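Local coordinates for protein aldehyde dehydrogenase (Burkholderia cenocepacia, PDB 4O6R) that probably oxidises aldehydes to carboxylic acids using NAD(P)+, and binds AMP in a nucleotide pocket, at residues A261-D266 with R294-E299; A277-F282 with C446-N451; A409-T414 with A435-G440; S420-N425 with G440-N445. One frame throughout, in Å; residues are numbered along the deposited sequence. Where two conformers were deposited one is given.

Interaction 1: residues A261-D266 with R294-E299; sequences ANIVFD and RLVLHE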
# COMPACT_ATOMS: atom_id res chain seq x y z
N ALA A 261 3.07 -17.23 -26.45
CA ALA A 261 4.29 -17.14 -27.23
C ALA A 261 5.51 -17.34 -26.34
O ALA A 261 5.56 -16.84 -25.19
CB ALA A 261 4.39 -15.80 -27.92
N ASN A 262 6.48 -18.06 -26.87
CA ASN A 262 7.78 -18.27 -26.21
C ASN A 262 8.83 -17.89 -27.25
O ASN A 262 9.06 -18.65 -28.17
CB ASN A 262 7.88 -19.73 -25.80
CG ASN A 262 9.16 -20.05 -25.05
OD1 ASN A 262 9.88 -19.15 -24.61
ND2 ASN A 262 9.45 -21.34 -24.89
N ILE A 263 9.35 -16.66 -27.16
CA ILE A 263 10.11 -16.04 -28.22
C ILE A 263 11.61 -16.19 -27.93
O ILE A 263 12.07 -15.85 -26.85
CB ILE A 263 9.78 -14.53 -28.34
CG1 ILE A 263 8.28 -14.28 -28.43
CG2 ILE A 263 10.49 -13.91 -29.54
CD1 ILE A 263 7.86 -12.84 -28.21
N VAL A 264 12.35 -16.71 -28.90
CA VAL A 264 13.78 -16.89 -28.75
C VAL A 264 14.50 -15.98 -29.74
O VAL A 264 14.46 -16.16 -30.97
CB VAL A 264 14.18 -18.36 -28.94
CG1 VAL A 264 15.67 -18.58 -28.73
CG2 VAL A 264 13.36 -19.23 -28.00
N PHE A 265 15.21 -15.01 -29.18
CA PHE A 265 16.00 -14.09 -29.96
C PHE A 265 17.38 -14.66 -30.29
O PHE A 265 17.83 -15.65 -29.72
CB PHE A 265 16.11 -12.75 -29.23
CG PHE A 265 14.86 -11.94 -29.29
CD1 PHE A 265 14.61 -11.11 -30.37
CD2 PHE A 265 13.91 -12.05 -28.29
CE1 PHE A 265 13.42 -10.39 -30.44
CE2 PHE A 265 12.73 -11.32 -28.34
CZ PHE A 265 12.48 -10.49 -29.43
N ASP A 266 18.06 -14.02 -31.24
CA ASP A 266 19.31 -14.60 -31.75
C ASP A 266 20.47 -14.46 -30.76
O ASP A 266 21.51 -15.10 -30.94
CB ASP A 266 19.67 -14.09 -33.17
CG ASP A 266 20.04 -12.65 -33.22
OD1 ASP A 266 19.62 -11.86 -32.39
OD2 ASP A 266 20.81 -12.30 -34.12
N ARG A 294 3.40 -21.64 -28.60
CA ARG A 294 3.95 -21.07 -29.81
C ARG A 294 5.39 -20.74 -29.58
O ARG A 294 5.72 -19.86 -28.80
CB ARG A 294 3.21 -19.78 -30.23
CG ARG A 294 1.76 -20.05 -30.59
CD ARG A 294 1.05 -18.79 -31.10
NE ARG A 294 0.88 -17.82 -30.02
CZ ARG A 294 1.03 -16.49 -30.15
NH1 ARG A 294 1.29 -15.92 -31.34
NH2 ARG A 294 0.90 -15.72 -29.07
N LEU A 295 6.27 -21.44 -30.30
CA LEU A 295 7.69 -21.22 -30.18
C LEU A 295 8.06 -20.34 -31.34
O LEU A 295 7.86 -20.72 -32.50
CB LEU A 295 8.41 -22.56 -30.18
CG LEU A 295 9.90 -22.54 -30.04
CD1 LEU A 295 10.28 -22.05 -28.66
CD2 LEU A 295 10.45 -23.92 -30.32
N VAL A 296 8.49 -19.13 -31.03
CA VAL A 296 8.66 -18.08 -32.00
C VAL A 296 10.17 -17.81 -32.09
O VAL A 296 10.75 -17.21 -31.18
CB VAL A 296 7.90 -16.79 -31.59
CG1 VAL A 296 8.11 -15.71 -32.64
CG2 VAL A 296 6.42 -17.07 -31.39
N LEU A 297 10.80 -18.28 -33.16
CA LEU A 297 12.27 -18.38 -33.21
C LEU A 297 12.87 -17.42 -34.23
O LEU A 297 12.39 -17.34 -35.36
CB LEU A 297 12.68 -19.78 -33.63
CG LEU A 297 12.21 -20.91 -32.73
CD1 LEU A 297 12.61 -22.23 -33.35
CD2 LEU A 297 12.82 -20.79 -31.33
N HIS A 298 13.92 -16.71 -33.82
CA HIS A 298 14.61 -15.84 -34.74
C HIS A 298 15.23 -16.69 -35.86
O HIS A 298 15.81 -17.73 -35.61
CB HIS A 298 15.72 -15.05 -34.03
CG HIS A 298 16.26 -13.94 -34.87
ND1 HIS A 298 17.21 -14.15 -35.83
CD2 HIS A 298 15.93 -12.64 -34.95
CE1 HIS A 298 17.48 -13.02 -36.46
NE2 HIS A 298 16.72 -12.08 -35.93
N GLU A 299 15.08 -16.21 -37.08
CA GLU A 299 15.55 -16.94 -38.27
C GLU A 299 17.01 -17.41 -38.18
O GLU A 299 17.35 -18.48 -38.68
CB GLU A 299 15.35 -16.07 -39.52
CG GLU A 299 15.57 -16.83 -40.84
CD GLU A 299 14.52 -17.93 -41.09
OE1 GLU A 299 13.31 -17.56 -41.18
OE2 GLU A 299 14.88 -19.15 -41.16
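The imidazole of His298 carries CB of Asp266 on one face, 3.5 Å above the ring plane and displaced toward ND1, a CH-pi contact. The Asp266 carboxylate lies stacked over the ring, the planes 24° apart, while ND1 is hydrogen-bonded to the backbone N of Arg300 and Phe401 meets the ring edge-to-face. At the other end the Arg294 guanidinium takes CB of Ala261 over one face, NH2 to CB being 3.7 Å; a bend at chi3 (-69°) folds the group back there, and its nitrogens bond to backbone carbonyls of Lys259, Ile410 and Ala411. Between these ends, strands 261-264 and 294-298 pair in parallel, with helix 270-282 between them in the chain, as a beta-alpha-beta unit of the seven-stranded sheet. Four backbone bonds join them, among them Val296 N to Asn262 O at 3.0 Å and nearly straight (176°), the donor standing above the carbonyl plane. On the face shared with Asn262 and Leu295, CD2 of Leu297 lies 3.7 Å from both CB and CG2 of Val264, the two side chains alongside each other, Leu297 reaching helix 302-315. On the reverse face CG1 of Ile263 rests 4.1 Å from CB of Val296, against helix 404-411.

Interaction 2: residues A277-F282 with C446-N451; sequences AAWAIF and CYKRVN. With NO3 (nitrate ion), chain N; NO3 (nitrate ion), chain F.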
# COMPACT_ATOMS: atom_id res chain seq x y z
N ALA A 277 12.04 -24.15 -23.35
CA ALA A 277 10.96 -24.46 -24.31
C ALA A 277 10.34 -25.82 -24.04
O ALA A 277 9.11 -25.97 -24.10
CB ALA A 277 11.48 -24.41 -25.74
N ALA A 278 11.19 -26.80 -23.73
CA ALA A 278 10.69 -28.15 -23.46
C ALA A 278 9.84 -28.19 -22.18
O ALA A 278 8.73 -28.74 -22.19
CB ALA A 278 11.84 -29.14 -23.41
N TRP A 279 10.34 -27.58 -21.11
CA TRP A 279 9.56 -27.38 -19.91
C TRP A 279 8.23 -26.68 -20.22
O TRP A 279 7.17 -27.08 -19.74
CB TRP A 279 10.38 -26.58 -18.89
CG TRP A 279 9.62 -25.80 -17.89
CD1 TRP A 279 9.43 -24.44 -17.87
CD2 TRP A 279 8.97 -26.31 -16.72
NE1 TRP A 279 8.69 -24.09 -16.78
CE2 TRP A 279 8.38 -25.21 -16.07
CE3 TRP A 279 8.82 -27.59 -16.18
CZ2 TRP A 279 7.65 -25.35 -14.89
CZ3 TRP A 279 8.09 -27.74 -15.00
CH2 TRP A 279 7.51 -26.63 -14.37
N ALA A 280 8.30 -25.60 -21.01
CA ALA A 280 7.16 -24.73 -21.17
C ALA A 280 5.98 -25.42 -21.84
O ALA A 280 4.82 -25.06 -21.55
CB ALA A 280 7.55 -23.48 -21.96
N ILE A 281 6.25 -26.36 -22.75
CA ILE A 281 5.16 -27.03 -23.46
C ILE A 281 4.97 -28.48 -23.06
O ILE A 281 3.83 -28.94 -23.08
CB ILE A 281 5.29 -26.90 -24.98
CG1 ILE A 281 4.03 -27.39 -25.74
CG2 ILE A 281 6.51 -27.66 -25.49
CD1 ILE A 281 2.73 -26.70 -25.34
N PHE A 282 6.02 -29.19 -22.66
CA PHE A 282 5.85 -30.63 -22.37
C PHE A 282 5.54 -30.96 -20.93
O PHE A 282 4.92 -32.01 -20.68
CB PHE A 282 7.03 -31.45 -22.93
CG PHE A 282 7.20 -31.25 -24.42
CD1 PHE A 282 6.10 -31.36 -25.28
CD2 PHE A 282 8.41 -30.92 -24.97
CE1 PHE A 282 6.22 -31.14 -26.63
CE2 PHE A 282 8.54 -30.71 -26.32
CZ PHE A 282 7.45 -30.81 -27.16
N CYS A 446 13.12 -17.50 -18.71
CA CYS A 446 12.47 -18.51 -17.87
C CYS A 446 11.08 -18.66 -18.46
O CYS A 446 10.72 -17.97 -19.41
CB CYS A 446 12.45 -18.11 -16.40
SG CYS A 446 11.59 -16.55 -16.01
N TYR A 447 10.31 -19.59 -17.94
CA TYR A 447 8.91 -19.74 -18.36
C TYR A 447 8.11 -20.43 -17.27
O TYR A 447 8.63 -21.26 -16.54
CB TYR A 447 8.79 -20.51 -19.68
CG TYR A 447 7.72 -19.96 -20.61
CD1 TYR A 447 8.00 -18.93 -21.50
CD2 TYR A 447 6.44 -20.50 -20.61
CE1 TYR A 447 7.02 -18.43 -22.36
CE2 TYR A 447 5.46 -20.02 -21.47
CZ TYR A 447 5.74 -18.98 -22.34
OH TYR A 447 4.76 -18.55 -23.19
N LYS A 448 6.83 -20.08 -17.20
CA LYS A 448 5.91 -20.65 -16.22
C LYS A 448 6.40 -20.52 -14.78
O LYS A 448 6.27 -21.45 -13.99
CB LYS A 448 5.58 -22.12 -16.52
CG LYS A 448 5.12 -22.40 -17.92
CD LYS A 448 4.21 -23.62 -18.04
CE LYS A 448 4.83 -24.90 -17.52
NZ LYS A 448 3.73 -25.90 -17.34
N ARG A 449 7.02 -19.39 -14.43
CA ARG A 449 7.30 -19.16 -13.03
C ARG A 449 6.02 -18.67 -12.37
O ARG A 449 5.44 -17.68 -12.80
CB ARG A 449 8.43 -18.16 -12.81
CG ARG A 449 9.72 -18.46 -13.58
CD ARG A 449 10.28 -19.81 -13.19
NE ARG A 449 10.61 -19.89 -11.79
CZ ARG A 449 11.30 -20.89 -11.23
NH1 ARG A 449 11.73 -21.91 -11.96
NH2 ARG A 449 11.58 -20.87 -9.93
N VAL A 450 5.63 -19.40 -11.34
CA VAL A 450 4.44 -19.06 -10.54
C VAL A 450 4.82 -19.01 -9.06
O VAL A 450 5.61 -19.85 -8.56
CB VAL A 450 3.24 -20.00 -10.82
CG1 VAL A 450 2.78 -19.87 -12.26
CG2 VAL A 450 3.59 -21.44 -10.53
N ASN A 451 4.30 -18.01 -8.36
CA ASN A 451 4.57 -17.81 -6.95
C ASN A 451 3.27 -17.32 -6.34
O ASN A 451 2.53 -16.53 -6.98
CB ASN A 451 5.72 -16.80 -6.76
CG ASN A 451 5.95 -16.41 -5.33
OD1 ASN A 451 5.21 -15.61 -4.77
ND2 ASN A 451 7.00 -16.93 -4.74
N NO3 N . 9.68 -18.32 -8.70
O1 NO3 N . 10.68 -18.03 -9.35
O2 NO3 N . 9.52 -17.78 -7.42
O3 NO3 N . 8.73 -19.17 -9.28
N NO3 F . 2.15 -24.56 -14.56
O1 NO3 F . 1.57 -23.92 -13.69
O2 NO3 F . 3.26 -25.33 -14.27
O3 NO3 F . 1.70 -24.55 -15.88
O HOH W 1 3.08 -26.90 -20.08
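The C-terminal part of helix 270-282, the connecting helix of a beta-alpha-beta unit, here meets the loop that leaves strand 441-444, close to the second subunit. Trp279 and Ala280 supply the helix side, Tyr447 and Lys448 the loop side. The indole reaches out with its edge: NE1 donates to Tyr447 O at 2.8 Å, and the acceptor lies only 9° out of the ring plane, although the donor stands well above the carbonyl plane. Lys448 crosses one indole face. CE lies over the five-membered ring, 3.7 Å above the indole plane (CH-pi); the bend at chi3 (-57°) brings it there, and the chain runs on extended to hold NZ over the six-membered ring, 4.9 Å from its centroid, as a cation-pi partner. The ammonium is also bonded to His283 ND1 and to a nitrate, probably from the crystallisation liquor, so several partners fix its place. His283 stacks on the indole and His493 of the second subunit meets it edge-to-face, while Arg449, in the same loop, holds a second nitrate at its guanidinium edge and forms a salt bridge with Asp135 of that subunit. CB of Ala280 packs against the Tyr447 ring, 3.5 Å from CD2, the phenol OH extending to Ala261 O. One water joins Ala280 O to Lys448 NZ, donating to the carbonyl at 2.9 Å and accepting from NZ at 3.0 Å.

Interaction 3: residues A409-T414 with A435-G440; sequences AIANAT and ARIDAG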
# COMPACT_ATOMS: atom_id res chain seq x y z
N ALA A 409 4.57 -8.60 -33.33
CA ALA A 409 3.35 -8.76 -34.11
C ALA A 409 2.85 -10.21 -34.00
O ALA A 409 1.67 -10.44 -33.76
CB ALA A 409 3.57 -8.34 -35.57
N ILE A 410 3.74 -11.17 -34.14
CA ILE A 410 3.36 -12.58 -33.99
C ILE A 410 2.81 -12.83 -32.57
O ILE A 410 1.74 -13.42 -32.42
CB ILE A 410 4.53 -13.53 -34.30
CG1 ILE A 410 4.87 -13.46 -35.79
CG2 ILE A 410 4.23 -14.96 -33.92
CD1 ILE A 410 6.22 -14.07 -36.15
N ALA A 411 3.54 -12.38 -31.56
CA ALA A 411 3.16 -12.61 -30.19
C ALA A 411 1.73 -12.18 -29.95
O ALA A 411 0.98 -12.88 -29.27
CB ALA A 411 4.09 -11.89 -29.20
N ASN A 412 1.38 -11.01 -30.49
CA ASN A 412 0.08 -10.40 -30.24
C ASN A 412 -0.99 -10.77 -31.27
O ASN A 412 -2.08 -10.21 -31.20
CB ASN A 412 0.23 -8.87 -30.16
CG ASN A 412 0.91 -8.42 -28.86
OD1 ASN A 412 1.05 -9.19 -27.90
ND2 ASN A 412 1.32 -7.18 -28.84
N ALA A 413 -0.70 -11.73 -32.17
CA ALA A 413 -1.62 -12.07 -33.28
C ALA A 413 -2.77 -13.04 -32.95
O ALA A 413 -3.57 -13.36 -33.85
CB ALA A 413 -0.82 -12.64 -34.46
N THR A 414 -2.90 -13.49 -31.70
CA THR A 414 -3.99 -14.39 -31.34
C THR A 414 -5.10 -13.69 -30.58
O THR A 414 -5.01 -12.51 -30.24
CB THR A 414 -3.51 -15.55 -30.46
OG1 THR A 414 -3.42 -15.10 -29.09
CG2 THR A 414 -2.18 -16.13 -30.98
N ALA A 435 6.83 -5.06 -21.96
CA ALA A 435 5.81 -4.01 -21.85
C ALA A 435 4.76 -4.07 -22.97
O ALA A 435 3.62 -3.73 -22.74
CB ALA A 435 6.48 -2.65 -21.86
N ARG A 436 5.16 -4.54 -24.16
CA ARG A 436 4.35 -4.46 -25.38
C ARG A 436 3.56 -5.72 -25.72
O ARG A 436 2.62 -5.66 -26.51
CB ARG A 436 5.25 -4.06 -26.54
CG ARG A 436 5.72 -2.62 -26.40
CD ARG A 436 6.64 -2.19 -27.51
NE ARG A 436 7.27 -0.92 -27.19
CZ ARG A 436 8.04 -0.22 -28.03
NH1 ARG A 436 8.28 -0.68 -29.25
NH2 ARG A 436 8.57 0.93 -27.63
N ILE A 437 3.95 -6.84 -25.15
CA ILE A 437 3.25 -8.09 -25.38
C ILE A 437 1.94 -8.06 -24.60
O ILE A 437 1.93 -7.68 -23.42
CB ILE A 437 4.10 -9.31 -24.96
CG1 ILE A 437 5.31 -9.47 -25.91
CG2 ILE A 437 3.28 -10.59 -24.97
CD1 ILE A 437 6.40 -10.31 -25.30
N ASP A 438 0.86 -8.44 -25.27
CA ASP A 438 -0.47 -8.55 -24.67
C ASP A 438 -0.58 -9.78 -23.81
O ASP A 438 -0.85 -10.87 -24.32
CB ASP A 438 -1.53 -8.76 -25.76
CG ASP A 438 -1.67 -7.61 -26.70
OD1 ASP A 438 -1.25 -6.47 -26.36
OD2 ASP A 438 -2.25 -7.86 -27.79
N ALA A 439 -0.36 -9.64 -22.51
CA ALA A 439 -0.43 -10.76 -21.63
C ALA A 439 -0.43 -10.25 -20.20
O ALA A 439 0.07 -9.14 -19.93
CB ALA A 439 0.78 -11.68 -21.83
N GLY A 440 -0.98 -11.05 -19.30
CA GLY A 440 -0.94 -10.71 -17.87
C GLY A 440 0.41 -11.01 -17.23
O GLY A 440 0.70 -10.50 -16.15
O HOH W 2 0.41 -12.55 -26.34
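Asn412 reaches across from the end of helix 404-411 to the chain leaving helix 427-436, and each part of its side chain has a partner there. CB lies 3.6 Å from OD2 of Asp438. CG, turned away from its own carbonyl carbon (chi1 -73°), faces the Asp438 carboxylate, 3.4 Å from the same OD2; amide and carboxylate are stacked with their planes 5° apart, though the two side chains cross at about a right angle. OD1 accepts from the backbone N of Asp438 at 2.7 Å in an almost straight bond (175°), the donor tilted from the carbonyl plane. ND2 donates to Arg436 O at 3.1 Å, and this acceptor lies in the amide plane. The amide thus reads one backbone acceptor and one backbone donor, two residues apart, and the pair of bonds fixes its rotation. Ile437, between them, turns its side chain to the buried side: CG1 stands 4.3 Å from CB of Ala411, and CG2 is 3.9 Å from Asn412 OD1. Water 2 lies close to both Ala411 O and Asp438 O. One asparagine side chain thus links two helix ends on the same side of the sheet: Ala411 and Ile437 both pack on Ile263 of strand 261-264, Ile437 also touches Ser420, and Ile410 packs on Val296 of strand 294-298.

Interaction 4: residues S420-N425 with G440-N445; sequences SGLWTN and GMCWIN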
# COMPACT_ATOMS: atom_id res chain seq x y z
N SER A 420 3.24 -15.27 -21.56
CA SER A 420 4.13 -14.99 -22.65
C SER A 420 5.55 -15.01 -22.09
O SER A 420 5.76 -14.97 -20.88
CB SER A 420 3.87 -13.58 -23.23
OG SER A 420 4.31 -12.61 -22.31
N GLY A 421 6.54 -15.12 -22.96
CA GLY A 421 7.90 -14.98 -22.52
C GLY A 421 8.87 -14.93 -23.66
O GLY A 421 8.50 -15.10 -24.83
N LEU A 422 10.11 -14.60 -23.32
CA LEU A 422 11.12 -14.42 -24.32
C LEU A 422 12.48 -14.70 -23.75
O LEU A 422 12.71 -14.60 -22.54
CB LEU A 422 11.04 -13.00 -24.91
CG LEU A 422 11.24 -11.94 -23.83
CD1 LEU A 422 12.62 -11.37 -23.99
CD2 LEU A 422 10.22 -10.85 -23.90
N TRP A 423 13.40 -14.99 -24.65
CA TRP A 423 14.77 -15.29 -24.27
C TRP A 423 15.71 -14.40 -25.05
O TRP A 423 15.75 -14.45 -26.28
CB TRP A 423 15.09 -16.78 -24.55
CG TRP A 423 14.14 -17.67 -23.86
CD1 TRP A 423 12.82 -17.89 -24.18
CD2 TRP A 423 14.42 -18.48 -22.73
NE1 TRP A 423 12.28 -18.77 -23.29
CE2 TRP A 423 13.24 -19.16 -22.40
CE3 TRP A 423 15.57 -18.69 -21.95
CZ2 TRP A 423 13.16 -20.03 -21.31
CZ3 TRP A 423 15.50 -19.56 -20.86
CH2 TRP A 423 14.30 -20.22 -20.55
N THR A 424 16.46 -13.58 -24.34
CA THR A 424 17.41 -12.68 -24.95
C THR A 424 18.34 -12.26 -23.85
O THR A 424 18.00 -12.42 -22.67
CB THR A 424 16.69 -11.43 -25.52
OG1 THR A 424 17.61 -10.61 -26.24
CG2 THR A 424 16.00 -10.60 -24.41
N ASN A 425 19.49 -11.69 -24.21
CA ASN A 425 20.36 -11.08 -23.23
C ASN A 425 20.53 -9.59 -23.38
O ASN A 425 21.37 -8.99 -22.70
CB ASN A 425 21.67 -11.83 -23.22
CG ASN A 425 21.47 -13.21 -22.62
OD1 ASN A 425 21.21 -13.35 -21.42
ND2 ASN A 425 21.41 -14.20 -23.48
N GLY A 440 -0.98 -11.05 -19.30
CA GLY A 440 -0.94 -10.71 -17.87
C GLY A 440 0.41 -11.01 -17.23
O GLY A 440 0.70 -10.50 -16.15
N MET A 441 1.20 -11.85 -17.89
CA MET A 441 2.46 -12.34 -17.36
C MET A 441 3.48 -12.49 -18.49
O MET A 441 3.13 -12.97 -19.57
CB MET A 441 2.24 -13.68 -16.68
CG MET A 441 1.21 -13.63 -15.56
SD MET A 441 0.71 -15.27 -15.05
CE MET A 441 -0.41 -15.70 -16.37
N CYS A 442 4.72 -12.08 -18.23
CA CYS A 442 5.80 -12.21 -19.20
C CYS A 442 7.05 -12.70 -18.49
O CYS A 442 7.53 -12.07 -17.56
CB CYS A 442 6.08 -10.88 -19.91
SG CYS A 442 7.30 -11.06 -21.22
N TRP A 443 7.58 -13.83 -18.94
CA TRP A 443 8.75 -14.47 -18.36
C TRP A 443 9.94 -14.24 -19.26
O TRP A 443 9.89 -14.59 -20.45
CB TRP A 443 8.51 -15.99 -18.18
CG TRP A 443 7.40 -16.32 -17.22
CD1 TRP A 443 7.44 -16.15 -15.86
CD2 TRP A 443 6.08 -16.80 -17.52
NE1 TRP A 443 6.24 -16.52 -15.31
CE2 TRP A 443 5.39 -16.92 -16.29
CE3 TRP A 443 5.42 -17.18 -18.69
CZ2 TRP A 443 4.07 -17.38 -16.21
CZ3 TRP A 443 4.12 -17.63 -18.61
CH2 TRP A 443 3.46 -17.72 -17.37
N ILE A 444 11.01 -13.68 -18.69
CA ILE A 444 12.23 -13.39 -19.45
C ILE A 444 13.32 -14.34 -18.99
O ILE A 444 13.69 -14.35 -17.81
CB ILE A 444 12.69 -11.94 -19.29
CG1 ILE A 444 11.58 -11.00 -19.72
CG2 ILE A 444 13.94 -11.72 -20.13
CD1 ILE A 444 11.73 -9.59 -19.21
N ASN A 445 13.84 -15.12 -19.94
CA ASN A 445 14.86 -16.14 -19.68
C ASN A 445 14.42 -17.23 -18.69
O ASN A 445 15.24 -17.82 -17.96
CB ASN A 445 16.20 -15.47 -19.30
CG ASN A 445 16.85 -14.78 -20.49
OD1 ASN A 445 16.56 -15.08 -21.65
ND2 ASN A 445 17.73 -13.82 -20.22
O HOH W 3 18.79 -16.40 -22.83
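Parallel strand pairing, extended at one end by an asparagine side chain, joins 420-425 to 440-445 at the edge of the seven-stranded sheet within this chain. Trp443 N donates to Ser420 O at 2.9 Å and Asn445 N to Leu422 O at 2.9 Å, the latter nearly straight (171°). At the start of the pair the Ser420 hydroxyl adds a bond to Met441 O (3.0 Å), its OG set between backbone N and carbonyl carbon (chi1 71°) and leaning against CB of Cys442. The two strands and helix 427-436 between them form a beta-alpha-beta unit of the catalytic domain, as in other aldehyde dehydrogenases; toward that helix, Leu422 lays CD2 4.0 Å from SG of Cys442 and CD1 4.1 Å from CG2 of Ile444. Beyond the ladder the amide of Asn445 takes over the pairing with Thr424: OD1 accepts from Thr424 N at 3.1 Å, and ND2 donates to Thr424 O at 2.8 Å. Water 3 donates to the same OD1. On the opposite face of the sheet CA of Asn445 sits over the Trp423 indole, 3.8 Å from the centroid of its six-membered ring (CH-pi), while the indole NE1 is bonded to Asn262 OD1. Met441 to Ile444 also pair in parallel with a strand of the second subunit, so the sheet continues across the interface, consistent with the family's dimer.

How the interactions relate
Interactions 1 and 4 are buried parallel pairings in one sheet, and strands 261-264 and 421-423 lie side by side between them, joined by Ile263 O to Trp423 N. Interaction 1 is internal to the chain, whereas interactions 2, 3 and 4 also touch the second subunit. Interaction 3, partly buried, replaces ladder bonds with a side-chain amide between helix ends, and it shares Gly440 with interaction 4. Interaction 2 lies by the sheet face bearing Asn262, about 18 Å from interaction 3 between centres, and is built on an indole and a lysine, with a nitrate, probably from the crystallisation liquor, beside them. Arg449 O accepts from Trp443 NE1, joining interactions 2 and 4.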